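Local coordinates for signal recognition particle receptor FtsY (Sulfolobus acidocaldarius, PDB 5L3S), which is an SRP54-type receptor for the signal recognition particle, joining a helical bundle to a nucleotide-binding domain of the P-loop class, at residues E29-L34 with E42-I47; E49-N54 with N72-S77; T248-D253 with V291-S296. One frame throughout, in Å; residues are numbered along the deposited sequence.

Contact 1: E29-L34 with E42-I47; sequences ELRFQL and EVTEKI
R31 and L34, one turn apart on helix 20-36, both reach T44 of helix 41-55, and this van der Waals meeting is the centre of the contact. The methyl CG2 of T44 lies 3.8 Å from CG of R31. It is also 4.1 Å from CD1 of L34, so it sits against the flank of the first helix between the two side chains. Its orientation follows from the threonine rotamer, which sets CG2 opposite the backbone N. L34 crosses T44 at a slant, its CB coming within 3.6 Å of OG1. That oxygen is not left to the leucine, for it is hydrogen-bonded to the backbone O of S40 in the preceding part of the chain.

The second group of contacts involves charged side chains without becoming a salt bridge. A bend at the third torsion of R31 (chi3 -52°) carries the guanidinium toward helix 41-55 until NH1 stands 3.9 Å from CA of E45, with that carbon at the edge of the group and near its plane. R31 and E45 then run alongside each other in the same direction, yet their flat ends are turned 88° apart and NH1 remains 5.2 Å from OE1 of E45. The opposite charges probably attract only mildly. The other terminal nitrogen, NH2, has a long, weak ion pair with E28 of its own helix.

The axes of the two segments approach to 9.9 Å and their directions differ by 147°, so the two segments run roughly antiparallel. With only a short linker between helices 20-36 and 41-55, this is a helical hairpin, a building unit of the SRP54-type helical bundle.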
loop_
_atom_site.group_PDB
_atom_site.type_symbol
_atom_site.label_atom_id
_atom_site.label_comp_id
_atom_site.label_asym_id
_atom_site.label_seq_id
_atom_site.Cartn_x
_atom_site.Cartn_y
_atom_site.Cartn_z
ATOM N N GLU B 29 -21.282 15.745 -4.413
ATOM C CA GLU B 29 -21.124 15.030 -3.142
ATOM C C GLU B 29 -20.713 13.578 -3.389
ATOM O O GLU B 29 -19.851 13.042 -2.692
ATOM C CB GLU B 29 -22.406 15.075 -2.311
ATOM C CG GLU B 29 -22.678 16.420 -1.657
ATOM C CD GLU B 29 -24.014 16.470 -0.932
ATOM O OE1 GLU B 29 -24.811 15.516 -1.070
ATOM O OE2 GLU B 29 -24.268 17.469 -0.223
ATOM N N LEU B 30 -21.322 12.947 -4.389
ATOM C CA LEU B 30 -20.980 11.566 -4.721
ATOM C C LEU B 30 -19.546 11.435 -5.237
ATOM O O LEU B 30 -18.881 10.431 -4.979
ATOM C CB LEU B 30 -21.969 10.985 -5.732
ATOM C CG LEU B 30 -23.371 10.742 -5.163
ATOM C CD1 LEU B 30 -24.361 10.342 -6.257
ATOM C CD2 LEU B 30 -23.320 9.691 -4.059
ATOM N N ARG B 31 -19.083 12.444 -5.967
ATOM C CA ARG B 31 -17.735 12.421 -6.506
ATOM C C ARG B 31 -16.715 12.408 -5.385
ATOM O O ARG B 31 -15.752 11.652 -5.428
ATOM C CB ARG B 31 -17.465 13.623 -7.408
ATOM C CG ARG B 31 -16.029 13.637 -7.941
ATOM C CD ARG B 31 -15.682 14.967 -8.602
ATOM N NE ARG B 31 -16.674 15.352 -9.602
ATOM C CZ ARG B 31 -16.799 14.782 -10.798
ATOM N NH1 ARG B 31 -15.992 13.780 -11.155
ATOM N NH2 ARG B 31 -17.742 15.208 -11.635
ATOM N N PHE B 32 -16.934 13.237 -4.376
ATOM C CA PHE B 32 -15.988 13.295 -3.270
ATOM C C PHE B 32 -16.052 12.065 -2.360
ATOM O O PHE B 32 -15.049 11.673 -1.768
ATOM C CB PHE B 32 -16.120 14.617 -2.526
ATOM C CG PHE B 32 -15.724 15.792 -3.363
ATOM C CD1 PHE B 32 -14.419 15.914 -3.821
ATOM C CD2 PHE B 32 -16.656 16.746 -3.744
ATOM C CE1 PHE B 32 -14.046 16.980 -4.616
ATOM C CE2 PHE B 32 -16.288 17.804 -4.537
ATOM C CZ PHE B 32 -14.984 17.921 -4.975
ATOM N N GLN B 33 -17.221 11.441 -2.286
ATOM C CA GLN B 33 -17.371 10.195 -1.548
ATOM C C GLN B 33 -16.589 9.063 -2.219
ATOM O O GLN B 33 -15.861 8.324 -1.556
ATOM C CB GLN B 33 -18.858 9.823 -1.409
ATOM C CG GLN B 33 -19.098 8.579 -0.559
ATOM C CD GLN B 33 -20.540 8.453 -0.083
ATOM O OE1 GLN B 33 -21.392 9.287 -0.404
ATOM N NE2 GLN B 33 -20.817 7.406 0.690
ATOM N N LEU B 34 -16.735 8.929 -3.534
ATOM C CA LEU B 34 -15.995 7.909 -4.276
ATOM C C LEU B 34 -14.486 8.166 -4.226
ATOM O O LEU B 34 -13.701 7.240 -4.020
ATOM C CB LEU B 34 -16.465 7.843 -5.732
ATOM C CG LEU B 34 -17.936 7.427 -5.938
ATOM C CD1 LEU B 34 -18.379 7.619 -7.383
ATOM C CD2 LEU B 34 -18.118 6.003 -5.505
ATOM N N GLU B 42 -10.224 9.095 -12.590
ATOM C CA GLU B 42 -10.675 8.820 -13.950
ATOM C C GLU B 42 -11.895 7.879 -13.986
ATOM O O GLU B 42 -12.804 8.058 -14.790
ATOM C CB GLU B 42 -9.512 8.255 -14.774
ATOM C CG GLU B 42 -8.305 9.212 -14.925
ATOM C CD GLU B 42 -7.406 9.312 -13.675
ATOM O OE1 GLU B 42 -7.415 8.395 -12.823
ATOM O OE2 GLU B 42 -6.683 10.327 -13.548
ATOM N N VAL B 43 -11.906 6.880 -13.110
ATOM C CA VAL B 43 -13.023 5.944 -13.032
ATOM C C VAL B 43 -14.244 6.604 -12.387
ATOM O O VAL B 43 -15.375 6.423 -12.839
ATOM C CB VAL B 43 -12.619 4.670 -12.260
ATOM C CG1 VAL B 43 -13.832 3.778 -11.983
ATOM C CG2 VAL B 43 -11.559 3.922 -13.045
ATOM N N THR B 44 -14.002 7.373 -11.332
ATOM C CA THR B 44 -15.055 8.161 -10.685
ATOM C C THR B 44 -15.771 9.065 -11.680
ATOM O O THR B 44 -17.004 9.113 -11.719
ATOM C CB THR B 44 -14.475 8.980 -9.525
ATOM O OG1 THR B 44 -14.172 8.093 -8.444
ATOM C CG2 THR B 44 -15.460 10.034 -9.036
ATOM N N GLU B 45 -15.002 9.776 -12.496
ATOM C CA GLU B 45 -15.599 10.642 -13.510
ATOM C C GLU B 45 -16.481 9.876 -14.513
ATOM O O GLU B 45 -17.599 10.304 -14.825
ATOM C CB GLU B 45 -14.527 11.435 -14.245
ATOM C CG GLU B 45 -15.102 12.431 -15.240
ATOM C CD GLU B 45 -14.075 13.434 -15.727
ATOM O OE1 GLU B 45 -12.899 13.340 -15.306
ATOM O OE2 GLU B 45 -14.452 14.316 -16.532
ATOM N N LYS B 46 -15.990 8.745 -15.014
ATOM C CA LYS B 46 -16.755 7.978 -16.005
ATOM C C LYS B 46 -18.040 7.434 -15.396
ATOM O O LYS B 46 -19.096 7.483 -16.011
ATOM C CB LYS B 46 -15.923 6.828 -16.574
ATOM C CG LYS B 46 -14.802 7.254 -17.504
ATOM C CD LYS B 46 -13.892 6.073 -17.815
ATOM C CE LYS B 46 -12.840 6.415 -18.857
ATOM N NZ LYS B 46 -11.792 5.350 -18.931
ATOM N N ILE B 47 -17.949 6.928 -14.174
ATOM C CA ILE B 47 -19.118 6.372 -13.506
ATOM C C ILE B 47 -20.193 7.434 -13.276
ATOM O O ILE B 47 -21.393 7.181 -13.457
ATOM C CB ILE B 47 -18.709 5.702 -12.180
ATOM C CG1 ILE B 47 -18.097 4.334 -12.477
ATOM C CG2 ILE B 47 -19.901 5.545 -11.250
ATOM C CD1 ILE B 47 -17.533 3.655 -11.266
#

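Contact 2: E49-N54 with N72-S77; sequences EDLKNN and NTLKKS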
loop_
_atom_site.group_PDB
_atom_site.type_symbol
_atom_site.label_atom_id
_atom_site.label_comp_id
_atom_site.label_asym_id
_atom_site.label_seq_id
_atom_site.Cartn_x
_atom_site.Cartn_y
_atom_site.Cartn_z
ATOM N N GLU B 49 -20.488 10.251 -15.000
ATOM C CA GLU B 49 -20.987 10.657 -16.313
ATOM C C GLU B 49 -22.024 9.651 -16.792
ATOM O O GLU B 49 -23.028 10.037 -17.393
ATOM C CB GLU B 49 -19.854 10.771 -17.336
ATOM C CG GLU B 49 -19.004 12.024 -17.203
ATOM C CD GLU B 49 -19.797 13.292 -17.453
ATOM O OE1 GLU B 49 -20.524 13.351 -18.471
ATOM O OE2 GLU B 49 -19.703 14.228 -16.626
ATOM N N ASP B 50 -21.779 8.366 -16.521
ATOM C CA ASP B 50 -22.745 7.311 -16.842
ATOM C C ASP B 50 -24.048 7.586 -16.096
ATOM O O ASP B 50 -25.138 7.493 -16.651
ATOM C CB ASP B 50 -22.221 5.930 -16.415
ATOM C CG ASP B 50 -21.145 5.380 -17.344
ATOM O OD1 ASP B 50 -20.989 5.909 -18.465
ATOM O OD2 ASP B 50 -20.468 4.394 -16.953
ATOM N N LEU B 51 -23.902 7.921 -14.819
ATOM C CA LEU B 51 -25.023 8.163 -13.923
ATOM C C LEU B 51 -25.885 9.335 -14.405
ATOM O O LEU B 51 -27.103 9.206 -14.546
ATOM C CB LEU B 51 -24.483 8.418 -12.509
ATOM C CG LEU B 51 -25.511 8.733 -11.423
ATOM C CD1 LEU B 51 -26.533 7.597 -11.298
ATOM C CD2 LEU B 51 -24.807 9.017 -10.095
ATOM N N LYS B 52 -25.246 10.469 -14.670
ATOM C CA LYS B 52 -25.945 11.643 -15.199
ATOM C C LYS B 52 -26.709 11.326 -16.487
ATOM O O LYS B 52 -27.888 11.680 -16.640
ATOM C CB LYS B 52 -24.947 12.778 -15.442
ATOM C CG LYS B 52 -25.536 13.971 -16.182
ATOM C CD LYS B 52 -24.479 15.040 -16.430
ATOM C CE LYS B 52 -23.874 15.539 -15.126
ATOM N NZ LYS B 52 -23.045 16.762 -15.333
ATOM N N ASN B 53 -26.042 10.640 -17.410
ATOM C CA ASN B 53 -26.661 10.301 -18.686
ATOM C C ASN B 53 -27.828 9.338 -18.566
ATOM O O ASN B 53 -28.784 9.411 -19.338
ATOM C CB ASN B 53 -25.629 9.738 -19.651
ATOM C CG ASN B 53 -24.655 10.782 -20.114
ATOM O OD1 ASN B 53 -25.035 11.924 -20.359
ATOM N ND2 ASN B 53 -23.384 10.404 -20.230
ATOM N N ASN B 54 -27.752 8.430 -17.605
ATOM C CA ASN B 54 -28.866 7.522 -17.376
ATOM C C ASN B 54 -30.079 8.263 -16.832
ATOM O O ASN B 54 -31.211 7.852 -17.057
ATOM C CB ASN B 54 -28.471 6.412 -16.405
ATOM C CG ASN B 54 -29.584 5.409 -16.192
ATOM O OD1 ASN B 54 -30.437 5.582 -15.321
ATOM N ND2 ASN B 54 -29.590 4.353 -16.998
ATOM N N ASN B 72 -29.534 6.029 -5.002
ATOM C CA ASN B 72 -29.966 4.647 -5.187
ATOM C C ASN B 72 -29.638 4.104 -6.572
ATOM O O ASN B 72 -29.283 2.936 -6.710
ATOM C CB ASN B 72 -31.457 4.488 -4.887
ATOM C CG ASN B 72 -31.740 4.491 -3.406
ATOM O OD1 ASN B 72 -30.821 4.361 -2.592
ATOM N ND2 ASN B 72 -33.008 4.637 -3.041
ATOM N N THR B 73 -29.765 4.946 -7.595
ATOM C CA THR B 73 -29.391 4.546 -8.951
ATOM C C THR B 73 -27.892 4.199 -8.993
ATOM O O THR B 73 -27.486 3.218 -9.622
ATOM C CB THR B 73 -29.721 5.647 -9.982
ATOM O OG1 THR B 73 -31.109 5.979 -9.890
ATOM C CG2 THR B 73 -29.430 5.177 -11.394
ATOM N N LEU B 74 -27.074 4.994 -8.310
ATOM C CA LEU B 74 -25.634 4.712 -8.254
ATOM C C LEU B 74 -25.303 3.423 -7.496
ATOM O O LEU B 74 -24.468 2.630 -7.940
ATOM C CB LEU B 74 -24.855 5.890 -7.653
ATOM C CG LEU B 74 -23.342 5.660 -7.592
ATOM C CD1 LEU B 74 -22.799 5.443 -8.993
ATOM C CD2 LEU B 74 -22.613 6.829 -6.911
ATOM N N LYS B 75 -25.938 3.217 -6.345
ATOM C CA LYS B 75 -25.708 2.006 -5.566
ATOM C C LYS B 75 -26.089 0.781 -6.381
ATOM O O LYS B 75 -25.399 -0.236 -6.350
ATOM C CB LYS B 75 -26.522 2.017 -4.273
ATOM C CG LYS B 75 -26.094 3.053 -3.247
ATOM C CD LYS B 75 -26.878 2.831 -1.959
ATOM C CE LYS B 75 -26.627 3.930 -0.948
ATOM N NZ LYS B 75 -27.377 3.667 0.315
ATOM N N LYS B 76 -27.199 0.891 -7.104
ATOM C CA LYS B 76 -27.683 -0.185 -7.955
ATOM C C LYS B 76 -26.749 -0.437 -9.142
ATOM O O LYS B 76 -26.496 -1.586 -9.498
ATOM C CB LYS B 76 -29.111 0.120 -8.420
ATOM C CG LYS B 76 -29.647 -0.787 -9.519
ATOM C CD LYS B 76 -29.744 -2.241 -9.075
ATOM C CE LYS B 76 -30.424 -3.089 -10.145
ATOM N NZ LYS B 76 -30.448 -4.541 -9.813
ATOM N N SER B 77 -26.215 0.627 -9.741
ATOM C CA SER B 77 -25.276 0.463 -10.858
ATOM C C SER B 77 -23.948 -0.155 -10.413
ATOM O O SER B 77 -23.387 -1.007 -11.105
ATOM C CB SER B 77 -25.017 1.786 -11.578
ATOM O OG SER B 77 -26.191 2.236 -12.243
#
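L51 packs on T73 and L74 in an apolar helix-to-helix contact of the N-terminal bundle, where helix 41-55 crosses helix 66-85. No hydrogen bond spans the two segments. Their axes come within 10.5 Å at an angle of 122° between directions, and the closest pair of alpha carbons is CA of L51 with CA of L74, 6.7 Å apart. The steep crossing is consistent with the small interface of four touching residues.

L51 supplies both ends of the fork that grips the partner helix. With its CG set opposite the backbone N (chi1 178°), the side chain extends across the interface and its two methyls go to neighbouring residues. CD1 lies 3.8 Å from CG2 of T73. CD2 lies 4.0 Å from CB of L74. The L51 and L74 side chains cross at about a right angle, and the approach of CD2 to CB puts L51 at the base of L74. The pair belongs to the apolar core of the SRP54-type helical bundle: L51 also touches I27 and L30 of helix 20-36, while the L74 methyls reach further, to I47 on helix 41-55, to L30, and to F295 of helix 287-295 beside the bundle.

Toward the exposed margin, N54 stands one turn beyond L51 and adds a second, looser touch to the same threonine methyl. Its OD1 is 4.1 Å from CG2 of T73, a van der Waals approach of an amide oxygen to a methyl. The T73 hydroxyl is engaged elsewhere, OG1 being hydrogen-bonded to the backbone O of I69 within its own helix, which leaves the methyl of T73 to meet helix 41-55. On other faces of that helix, K52 forms a salt bridge with E20, and D50 hydrogen-bonds the hydroxyl of Y264.

Contact 3: T248-D253 with V291-S296; sequences TKVDAD and VERIFS. With GNP (phosphoaminophosphonic acid-guanylate ester), chain R.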
loop_
_atom_site.group_PDB
_atom_site.type_symbol
_atom_site.label_atom_id
_atom_site.label_comp_id
_atom_site.label_asym_id
_atom_site.label_seq_id
_atom_site.Cartn_x
_atom_site.Cartn_y
_atom_site.Cartn_z
ATOM N N THR B 248 -5.815 -6.727 0.320
ATOM C CA THR B 248 -5.380 -6.894 1.707
ATOM C C THR B 248 -5.530 -5.623 2.552
ATOM O O THR B 248 -5.728 -4.531 2.020
ATOM C CB THR B 248 -3.885 -7.264 1.759
ATOM O OG1 THR B 248 -3.134 -6.201 1.167
ATOM C CG2 THR B 248 -3.617 -8.579 0.984
ATOM N N LYS B 249 -5.419 -5.788 3.871
ATOM C CA LYS B 249 -5.316 -4.677 4.807
ATOM C C LYS B 249 -6.563 -3.811 4.825
ATOM O O LYS B 249 -6.496 -2.626 5.108
ATOM C CB LYS B 249 -4.065 -3.826 4.515
ATOM C CG LYS B 249 -2.768 -4.636 4.500
ATOM C CD LYS B 249 -1.553 -3.767 4.080
ATOM C CE LYS B 249 -0.365 -4.682 3.668
ATOM N NZ LYS B 249 0.785 -3.907 3.093
ATOM N N VAL B 250 -7.704 -4.424 4.526
ATOM C CA VAL B 250 -8.978 -3.713 4.499
ATOM C C VAL B 250 -9.324 -3.276 5.924
ATOM O O VAL B 250 -10.055 -2.301 6.137
ATOM C CB VAL B 250 -10.059 -4.614 3.857
ATOM C CG1 VAL B 250 -11.451 -4.071 4.084
ATOM C CG2 VAL B 250 -9.768 -4.764 2.366
ATOM N N ASP B 251 -8.735 -3.963 6.906
ATOM C CA ASP B 251 -8.956 -3.600 8.312
ATOM C C ASP B 251 -8.315 -2.254 8.712
ATOM O O ASP B 251 -8.578 -1.748 9.800
ATOM C CB ASP B 251 -8.489 -4.713 9.262
ATOM C CG ASP B 251 -7.049 -5.153 8.994
ATOM O OD1 ASP B 251 -6.695 -5.496 7.839
ATOM O OD2 ASP B 251 -6.252 -5.140 9.949
ATOM N N ALA B 252 -7.496 -1.677 7.838
ATOM C CA ALA B 252 -6.957 -0.326 8.088
ATOM C C ALA B 252 -7.959 0.791 7.740
ATOM O O ALA B 252 -7.555 1.863 7.280
ATOM C CB ALA B 252 -5.698 -0.121 7.313
ATOM N N ASP B 253 -9.250 0.538 7.947
ATOM C CA ASP B 253 -10.300 1.521 7.661
ATOM C C ASP B 253 -10.283 1.941 6.187
ATOM O O ASP B 253 -10.705 3.040 5.829
ATOM C CB ASP B 253 -10.157 2.748 8.579
ATOM C CG ASP B 253 -11.381 3.652 8.548
ATOM O OD1 ASP B 253 -12.495 3.121 8.368
ATOM O OD2 ASP B 253 -11.229 4.889 8.693
ATOM N N VAL B 291 -20.703 -2.200 -1.379
ATOM C CA VAL B 291 -21.563 -1.030 -1.517
ATOM C C VAL B 291 -21.946 -0.458 -0.153
ATOM O O VAL B 291 -22.007 0.762 0.033
ATOM C CB VAL B 291 -22.830 -1.366 -2.351
ATOM C CG1 VAL B 291 -23.869 -0.278 -2.231
ATOM C CG2 VAL B 291 -22.454 -1.592 -3.805
ATOM N N GLU B 292 -22.197 -1.341 0.806
ATOM C CA GLU B 292 -22.513 -0.888 2.156
ATOM C C GLU B 292 -21.314 -0.207 2.810
ATOM O O GLU B 292 -21.465 0.822 3.465
ATOM C CB GLU B 292 -23.039 -2.038 3.017
ATOM C CG GLU B 292 -24.489 -2.399 2.684
ATOM C CD GLU B 292 -25.427 -1.193 2.754
ATOM O OE1 GLU B 292 -25.505 -0.565 3.833
ATOM O OE2 GLU B 292 -26.078 -0.869 1.733
ATOM N N ARG B 293 -20.128 -0.765 2.602
ATOM C CA ARG B 293 -18.904 -0.197 3.191
ATOM C C ARG B 293 -18.713 1.243 2.721
ATOM O O ARG B 293 -18.549 2.163 3.526
ATOM C CB ARG B 293 -17.698 -1.025 2.789
ATOM C CG ARG B 293 -16.375 -0.570 3.423
ATOM C CD ARG B 293 -15.350 -1.684 3.332
ATOM N NE ARG B 293 -14.086 -1.373 3.997
ATOM C CZ ARG B 293 -13.849 -1.568 5.292
ATOM N NH1 ARG B 293 -14.795 -2.058 6.085
ATOM N NH2 ARG B 293 -12.665 -1.256 5.800
ATOM N N ILE B 294 -18.777 1.421 1.407
ATOM C CA ILE B 294 -18.586 2.721 0.782
ATOM C C ILE B 294 -19.649 3.752 1.150
ATOM O O ILE B 294 -19.320 4.883 1.504
ATOM C CB ILE B 294 -18.496 2.584 -0.748
ATOM C CG1 ILE B 294 -17.162 1.936 -1.123
ATOM C CG2 ILE B 294 -18.687 3.945 -1.431
ATOM C CD1 ILE B 294 -16.640 2.343 -2.472
ATOM N N PHE B 295 -20.920 3.369 1.071
ATOM C CA PHE B 295 -22.004 4.322 1.314
ATOM C C PHE B 295 -22.549 4.299 2.741
ATOM O O PHE B 295 -23.586 4.901 3.025
ATOM C CB PHE B 295 -23.134 4.135 0.295
ATOM C CG PHE B 295 -22.725 4.446 -1.111
ATOM C CD1 PHE B 295 -22.277 3.447 -1.955
ATOM C CD2 PHE B 295 -22.765 5.745 -1.584
ATOM C CE1 PHE B 295 -21.888 3.738 -3.249
ATOM C CE2 PHE B 295 -22.380 6.040 -2.877
ATOM C CZ PHE B 295 -21.941 5.039 -3.708
ATOM N N SER B 296 -21.848 3.613 3.637
ATOM C CA SER B 296 -22.216 3.604 5.051
ATOM C C SER B 296 -20.984 3.421 5.930
ATOM O O SER B 296 -20.460 4.386 6.487
ATOM C CB SER B 296 -23.245 2.509 5.347
ATOM O OG SER B 296 -24.385 2.630 4.515
HETATM P PG GNP R . 7.150 -9.337 0.041
HETATM O O1G GNP R . 7.285 -10.833 -0.128
HETATM O O2G GNP R . 8.393 -8.708 0.653
HETATM O O3G GNP R . 6.890 -8.583 -1.245
HETATM N N3B GNP R . 5.929 -9.046 1.034
HETATM P PB GNP R . 4.498 -9.800 0.861
HETATM O O1B GNP R . 4.707 -11.245 0.772
HETATM O O2B GNP R . 3.799 -9.228 -0.301
HETATM O O3A GNP R . 3.730 -9.465 2.122
HETATM P PA GNP R . 3.776 -10.123 3.508
HETATM O O1A GNP R . 2.929 -11.360 3.533
HETATM O O2A GNP R . 5.184 -10.261 3.992
HETATM O "O5'" GNP R . 2.992 -9.134 4.440
HETATM C "C5'" GNP R . 3.487 -7.792 4.753
HETATM C "C4'" GNP R . 2.871 -7.337 6.064
HETATM O "O4'" GNP R . 1.436 -7.043 5.888
HETATM C "C3'" GNP R . 2.942 -8.369 7.173
HETATM O "O3'" GNP R . 3.122 -7.694 8.405
HETATM C "C2'" GNP R . 1.549 -9.021 7.134
HETATM O "O2'" GNP R . 1.193 -9.553 8.398
HETATM C "C1'" GNP R . 0.721 -7.753 6.870
HETATM N N9 GNP R . -0.602 -8.051 6.326
HETATM C C8 GNP R . -0.930 -8.852 5.265
HETATM N N7 GNP R . -2.227 -8.894 5.014
HETATM C C5 GNP R . -2.768 -8.054 5.983
HETATM C C6 GNP R . -4.112 -7.700 6.227
HETATM O O6 GNP R . -5.101 -8.107 5.600
HETATM N N1 GNP R . -4.244 -6.833 7.316
HETATM C C2 GNP R . -3.174 -6.349 8.055
HETATM N N2 GNP R . -3.441 -5.524 9.066
HETATM N N3 GNP R . -1.909 -6.681 7.828
HETATM C C4 GNP R . -1.785 -7.533 6.792
#
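OD1 of D251 accepts a hydrogen bond from N1 of GNP at 2.8 Å, with an N-H...O angle of 162°. The second carboxylate oxygen, OD2, takes N2 of the same base at 3.0 Å and 167°, and is also hydrogen-bonded to a polar side chain of the chain of another protein. The backbone N of K249 donates to O6 of GNP at 2.9 Å, while CG of K249 rests 3.7 Å from C5 of the purine; its NZ makes a salt bridge with D222.

Behind this loop, R293 arrives from helix 287-295 on a chain extended from CG to NE, and lies against V250 on the side of the loop away from the base. CG1 of V250 lies over one face of its guanidinium, off toward the rim and 3.5 Å from NH2. NH2 is hydrogen-bonded to the backbone O of A254, whereas O of V250, though near, is poorly placed for such a bond.

T248-D251 reads TKVD, the guanine-recognition motif (N/T)KxD of P-loop GTPases. Pairing of one carboxylate with both N1 and N2, together with an amide on O6, matches the donors and acceptor of the guanine edge.

Overall arrangement
Contacts 1 and 2 lie with their centres about 11 Å apart and share helix 41-55, which meets helix 20-36 first and then helix 66-85. Contact 3 belongs to the nucleotide-binding domain, its centre about 17 Å from contact 1 and about 21 Å from contact 2. The three follow one another in series along the chain. Contact 3 nevertheless returns to the bundle through the C-terminal helix 287-295: F295 packs on L30, V291 on K75, and O of I294 probably accepts a hydrogen bond from NE2 of Q33. That helix therefore touches the bundle on one side and, through R293, the guanine-binding loop on the other, joining the two domains physically.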